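Local coordinates for protein chloroplastic group IIB intron splicing facilitator CRS2, chloroplastic (Zea mays, PDB 1RYB) that is required for splicing group IIB introns in chloroplasts, working in complexes with CAF1 or CAF2, and has the peptidyl-tRNA hydrolase fold without that enzyme's activity, at residues D107-P112 / A161-K166; H35-E40 / I148-P153. All blocks are in the same frame, centred on the assembly; numbering follows the deposited sequence.

Contact 1: residues D107-P112 / A161-K166; sequences DDTSLP and AFLLQK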
loop_
_atom_site.group_PDB
_atom_site.type_symbol
_atom_site.label_atom_id
_atom_site.label_comp_id
_atom_site.label_asym_id
_atom_site.label_seq_id
_atom_site.Cartn_x
_atom_site.Cartn_y
_atom_site.Cartn_z
ATOM N N ASP A 107 1.718 -5.509 2.622
ATOM C CA ASP A 107 2.640 -6.685 2.857
ATOM C C ASP A 107 1.994 -7.962 2.385
ATOM O O ASP A 107 0.819 -8.208 2.651
ATOM C CB ASP A 107 2.958 -6.834 4.352
ATOM C CG ASP A 107 1.708 -6.719 5.169
ATOM O OD1 ASP A 107 0.863 -5.817 5.060
ATOM O OD2 ASP A 107 1.561 -7.702 5.970
ATOM N N ASP A 108 2.734 -8.805 1.727
ATOM C CA ASP A 108 2.098 -10.049 1.247
ATOM C C ASP A 108 2.944 -11.250 1.656
ATOM O O ASP A 108 4.117 -11.373 1.290
ATOM C CB ASP A 108 1.872 -9.973 -0.237
ATOM C CG ASP A 108 1.227 -11.170 -0.835
ATOM O OD1 ASP A 108 1.205 -12.253 -0.290
ATOM O OD2 ASP A 108 0.825 -10.940 -2.060
ATOM N N THR A 109 2.426 -12.034 2.596
ATOM C CA THR A 109 3.252 -13.173 3.151
ATOM C C THR A 109 3.373 -14.330 2.129
ATOM O O THR A 109 4.037 -15.307 2.350
ATOM C CB THR A 109 2.690 -13.762 4.473
ATOM O OG1 THR A 109 1.411 -14.187 4.225
ATOM C CG2 THR A 109 2.603 -12.731 5.543
ATOM N N SER A 110 2.737 -14.198 1.001
ATOM C CA SER A 110 2.770 -15.263 0.005
ATOM C C SER A 110 3.866 -15.096 -1.028
ATOM O O SER A 110 4.079 -15.958 -1.868
ATOM C CB SER A 110 1.388 -15.433 -0.629
ATOM O OG SER A 110 1.309 -14.585 -1.758
ATOM N N LEU A 111 4.630 -14.041 -0.894
ATOM C CA LEU A 111 5.733 -13.758 -1.754
ATOM C C LEU A 111 6.949 -13.661 -0.919
ATOM O O LEU A 111 6.887 -13.201 0.210
ATOM C CB LEU A 111 5.545 -12.397 -2.441
ATOM C CG LEU A 111 4.393 -12.377 -3.407
ATOM C CD1 LEU A 111 4.201 -10.941 -3.852
ATOM C CD2 LEU A 111 4.772 -13.196 -4.633
ATOM N N PRO A 112 8.068 -13.975 -1.455
ATOM C CA PRO A 112 9.297 -13.857 -0.673
ATOM C C PRO A 112 9.648 -12.396 -0.271
ATOM O O PRO A 112 9.361 -11.405 -0.938
ATOM C CB PRO A 112 10.435 -14.459 -1.570
ATOM C CG PRO A 112 9.725 -15.354 -2.595
ATOM C CD PRO A 112 8.273 -14.818 -2.668
ATOM N N ALA A 161 2.681 -12.384 15.486
ATOM C CA ALA A 161 3.855 -11.811 16.041
ATOM C C ALA A 161 4.794 -11.383 14.936
ATOM O O ALA A 161 5.490 -10.388 15.028
ATOM C CB ALA A 161 4.591 -12.907 16.834
ATOM N N PHE A 162 4.863 -12.223 13.932
ATOM C CA PHE A 162 5.724 -12.002 12.814
ATOM C C PHE A 162 5.339 -10.708 12.106
ATOM O O PHE A 162 6.186 -9.928 11.708
ATOM C CB PHE A 162 5.564 -13.204 11.873
ATOM C CG PHE A 162 6.312 -13.100 10.596
ATOM C CD1 PHE A 162 7.705 -13.111 10.576
ATOM C CD2 PHE A 162 5.614 -13.004 9.389
ATOM C CE1 PHE A 162 8.444 -13.012 9.394
ATOM C CE2 PHE A 162 6.326 -12.919 8.192
ATOM C CZ PHE A 162 7.730 -12.919 8.205
ATOM N N LEU A 163 4.066 -10.458 12.008
ATOM C CA LEU A 163 3.640 -9.231 11.319
ATOM C C LEU A 163 4.007 -8.028 12.047
ATOM O O LEU A 163 4.179 -6.946 11.465
ATOM C CB LEU A 163 2.128 -9.170 11.083
ATOM C CG LEU A 163 1.570 -10.240 10.152
ATOM C CD1 LEU A 163 0.007 -10.193 10.203
ATOM C CD2 LEU A 163 2.068 -10.071 8.710
ATOM N N LEU A 164 4.013 -8.181 13.355
ATOM C CA LEU A 164 4.146 -7.069 14.193
ATOM C C LEU A 164 5.500 -6.889 14.740
ATOM O O LEU A 164 5.678 -6.124 15.680
ATOM C CB LEU A 164 3.105 -7.095 15.346
ATOM C CG LEU A 164 1.672 -7.113 14.885
ATOM C CD1 LEU A 164 0.784 -7.015 16.129
ATOM C CD2 LEU A 164 1.351 -5.942 13.926
ATOM N N GLN A 165 6.455 -7.488 14.055
ATOM C CA GLN A 165 7.912 -7.366 14.332
ATOM C C GLN A 165 8.627 -6.669 13.217
ATOM O O GLN A 165 8.117 -6.509 12.135
ATOM C CB GLN A 165 8.548 -8.729 14.530
ATOM C CG GLN A 165 8.436 -9.093 16.043
ATOM C CD GLN A 165 9.468 -8.305 16.853
ATOM O OE1 GLN A 165 9.583 -8.471 18.088
ATOM N NE2 GLN A 165 10.234 -7.440 16.151
ATOM N N LYS A 166 9.779 -6.175 13.512
ATOM C CA LYS A 166 10.549 -5.448 12.507
ATOM C C LYS A 166 11.272 -6.421 11.587
ATOM O O LYS A 166 11.470 -7.594 11.894
ATOM C CB LYS A 166 11.538 -4.561 13.255
ATOM C CG LYS A 166 10.785 -3.409 13.960
ATOM C CD LYS A 166 11.637 -2.154 14.251
ATOM C CE LYS A 166 11.015 -1.207 15.291
ATOM N NZ LYS A 166 11.758 0.059 15.485
#
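Leu163, in the last turn of helix 159-163, brings one methyl group, CD2, against OD2 of Asp107 and the methyl of Thr109, where strand 102-108 of the central mixed sheet runs out into a loop. In the alpha/beta fold of the peptidyl-tRNA hydrolase family this is the carboxyl end of a strand, and Asp107 matches the residue that in active relatives keeps the proton-accepting histidine in its basic form. CRS2 itself has no hydrolase activity.

Between the two segments there is a light van der Waals contact, burying 104 Å² in all. CD2 of Leu163 lies 3.7 Å from OD2 of Asp107 and 4.2 Å from CG2 of Thr109, and the leucine side chain crosses both others at about a right angle. In Thr109, OG1 lies between the backbone N and the carbonyl carbon (chi1 58°), which leaves CG2 as the branch that meets CD2. An aliphatic residue suits the place, since it can pack beside the carboxylate oxygen without competing for its bonds.

The polar bonds run to other partners. Asp107 is buried, and both its oxygens are engaged: OD1 with NE2 of His127, OD2 with ND1 of His35. Two bonds to different rings should fix the rotation of the carboxylate.

Beyond the strand the chain folds through a type I turn from Asp108 to Leu111, closed by a weak backbone bond. Aspartate suits its first position because the short side chain can bend back as an Asx turn: OD1 of Asp108 accepts the backbone N of Ser110 at 2.8 Å and, from the same face of the carboxylate plane, OG of Ser110, also at 2.8 Å.

Contact 2: residues H35-E40 / I148-P153; sequences HNVGFE and IGIGSP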
loop_
_atom_site.group_PDB
_atom_site.type_symbol
_atom_site.label_atom_id
_atom_site.label_comp_id
_atom_site.label_asym_id
_atom_site.label_seq_id
_atom_site.Cartn_x
_atom_site.Cartn_y
_atom_site.Cartn_z
ATOM N N HIS A 35 3.990 -5.554 8.875
ATOM C CA HIS A 35 2.626 -5.198 8.454
ATOM C C HIS A 35 2.486 -3.705 8.093
ATOM O O HIS A 35 1.446 -3.306 7.576
ATOM C CB HIS A 35 1.664 -5.519 9.622
ATOM C CG HIS A 35 0.295 -6.111 9.275
ATOM N ND1 HIS A 35 0.072 -6.812 8.141
ATOM C CD2 HIS A 35 -0.842 -6.117 10.002
ATOM C CE1 HIS A 35 -1.179 -7.218 8.154
ATOM N NE2 HIS A 35 -1.764 -6.780 9.264
ATOM N N ASN A 36 3.494 -2.886 8.349
ATOM C CA ASN A 36 3.470 -1.473 7.964
ATOM C C ASN A 36 4.262 -1.170 6.716
ATOM O O ASN A 36 4.462 -0.031 6.387
ATOM C CB ASN A 36 4.066 -0.605 9.082
ATOM C CG ASN A 36 2.963 -0.135 10.027
ATOM O OD1 ASN A 36 1.966 -0.818 10.278
ATOM N ND2 ASN A 36 3.047 1.099 10.468
ATOM N N VAL A 37 4.800 -2.183 6.001
ATOM C CA VAL A 37 5.622 -1.865 4.872
ATOM C C VAL A 37 4.879 -1.068 3.811
ATOM O O VAL A 37 5.508 -0.369 3.061
ATOM C CB VAL A 37 6.312 -3.143 4.324
ATOM C CG1 VAL A 37 5.337 -4.114 3.646
ATOM C CG2 VAL A 37 7.547 -2.873 3.442
ATOM N N GLY A 38 3.568 -1.236 3.695
ATOM C CA GLY A 38 2.849 -0.383 2.758
ATOM C C GLY A 38 2.989 1.089 3.085
ATOM O O GLY A 38 3.030 1.964 2.204
ATOM N N PHE A 39 3.005 1.385 4.348
ATOM C CA PHE A 39 3.248 2.771 4.800
ATOM C C PHE A 39 4.651 3.247 4.314
ATOM O O PHE A 39 4.853 4.365 3.811
ATOM C CB PHE A 39 3.269 2.817 6.347
ATOM C CG PHE A 39 1.903 3.048 7.025
ATOM C CD1 PHE A 39 0.696 2.928 6.333
ATOM C CD2 PHE A 39 1.873 3.441 8.366
ATOM C CE1 PHE A 39 -0.503 3.177 7.010
ATOM C CE2 PHE A 39 0.688 3.700 9.060
ATOM C CZ PHE A 39 -0.509 3.545 8.368
ATOM N N GLU A 40 5.667 2.360 4.449
ATOM C CA GLU A 40 7.004 2.737 3.992
ATOM C C GLU A 40 7.012 3.081 2.535
ATOM O O GLU A 40 7.689 3.991 2.080
ATOM C CB GLU A 40 8.011 1.571 4.245
ATOM C CG GLU A 40 8.235 1.296 5.790
ATOM C CD GLU A 40 9.403 0.345 5.980
ATOM O OE1 GLU A 40 9.353 -0.652 6.643
ATOM O OE2 GLU A 40 10.399 0.588 5.195
ATOM N N ILE A 148 3.927 -6.273 -1.534
ATOM C CA ILE A 148 5.317 -6.200 -1.106
ATOM C C ILE A 148 5.600 -7.474 -0.300
ATOM O O ILE A 148 5.090 -7.607 0.799
ATOM C CB ILE A 148 5.643 -4.985 -0.212
ATOM C CG1 ILE A 148 5.448 -3.734 -1.029
ATOM C CG2 ILE A 148 7.096 -5.057 0.203
ATOM C CD1 ILE A 148 5.377 -2.471 -0.162
ATOM N N GLY A 149 6.373 -8.440 -0.905
ATOM C CA GLY A 149 6.581 -9.717 -0.231
ATOM C C GLY A 149 7.294 -9.556 1.089
ATOM O O GLY A 149 8.244 -8.792 1.254
ATOM N N ILE A 150 6.814 -10.302 2.045
ATOM C CA ILE A 150 7.483 -10.379 3.372
ATOM C C ILE A 150 7.805 -11.868 3.808
ATOM O O ILE A 150 8.364 -12.105 4.860
ATOM C CB ILE A 150 6.709 -9.623 4.479
ATOM C CG1 ILE A 150 5.269 -10.206 4.697
ATOM C CG2 ILE A 150 6.688 -8.128 4.146
ATOM C CD1 ILE A 150 4.678 -9.882 6.084
ATOM N N GLY A 151 7.420 -12.825 2.978
ATOM C CA GLY A 151 7.604 -14.255 3.230
ATOM C C GLY A 151 6.708 -14.744 4.335
ATOM O O GLY A 151 5.901 -14.009 4.799
ATOM N N SER A 152 6.864 -16.009 4.784
ATOM C CA SER A 152 6.083 -16.472 5.877
ATOM C C SER A 152 6.944 -16.431 7.124
ATOM O O SER A 152 8.186 -16.282 7.029
ATOM C CB SER A 152 5.502 -17.893 5.701
ATOM O OG SER A 152 5.049 -18.139 4.374
ATOM N N PRO A 153 6.266 -16.652 8.282
ATOM C CA PRO A 153 6.916 -16.670 9.561
ATOM C C PRO A 153 7.824 -17.831 9.644
ATOM O O PRO A 153 7.460 -18.898 9.194
ATOM C CB PRO A 153 5.813 -16.817 10.577
ATOM C CG PRO A 153 4.471 -16.728 9.840
ATOM C CD PRO A 153 4.780 -16.722 8.359
#
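Val37 and Ile148 point their side chains at each other and meet tip to tip. CG2 of Val37 comes within 3.9 Å of CG2 of Ile148, while CG1 of Val37 lies 4.0 Å from CB of the same isoleucine. With CG1 of Ile148 anti to the carbonyl carbon (chi1 -65°) and the chain extended beyond it, CD1 reaches to within 3.9 Å of Val37 O. The same CD1 also approaches the helix backbone at Gly38 CA, 4.4 Å away. Here the first turn of helix 37-48 packs against strand 145-149 of the central sheet, the helix-on-sheet layering of the peptidyl-tRNA hydrolase fold, two residues after His35, the counterpart of the family's proton acceptor. Beta-branched residues fit such a layer because their methyls branch close to the backbone, where helix and strand come together. Replacing Ile148 with an alanine would probably leave Val37 without its facing methyls and open a gap beside Val37 O and Gly38 CA, where CD1 now sits. Just past the strand end, Ile150 also turns toward the helix, though more loosely: its CG2 stands 4.3 Å from CG1 of Val37, and Phe162 and Leu163 of helix 159-163 touch the same isoleucine.

Overall arrangement
Contacts 1 and 2 have centres only 5 Å apart, on the same side of the chain's centre. Along the chain their segments alternate: 35-40, 107-112, 148-153, then 161-166. Strands 102-108 and 145-149 are parallel neighbours in the mixed sheet, and Asp108 N bonds to Ile148 O at 2.8 Å between them. The other two segments lie at the start of helix 37-48 and at the end of helix 159-163 with the loop after it. The contacts also join through the Asp107-His35 pair, so that residues distant in sequence are gathered at one end of the sheet. This is consistent with CRS2 having kept the framework of the hydrolase site, although its known role is in intron splicing.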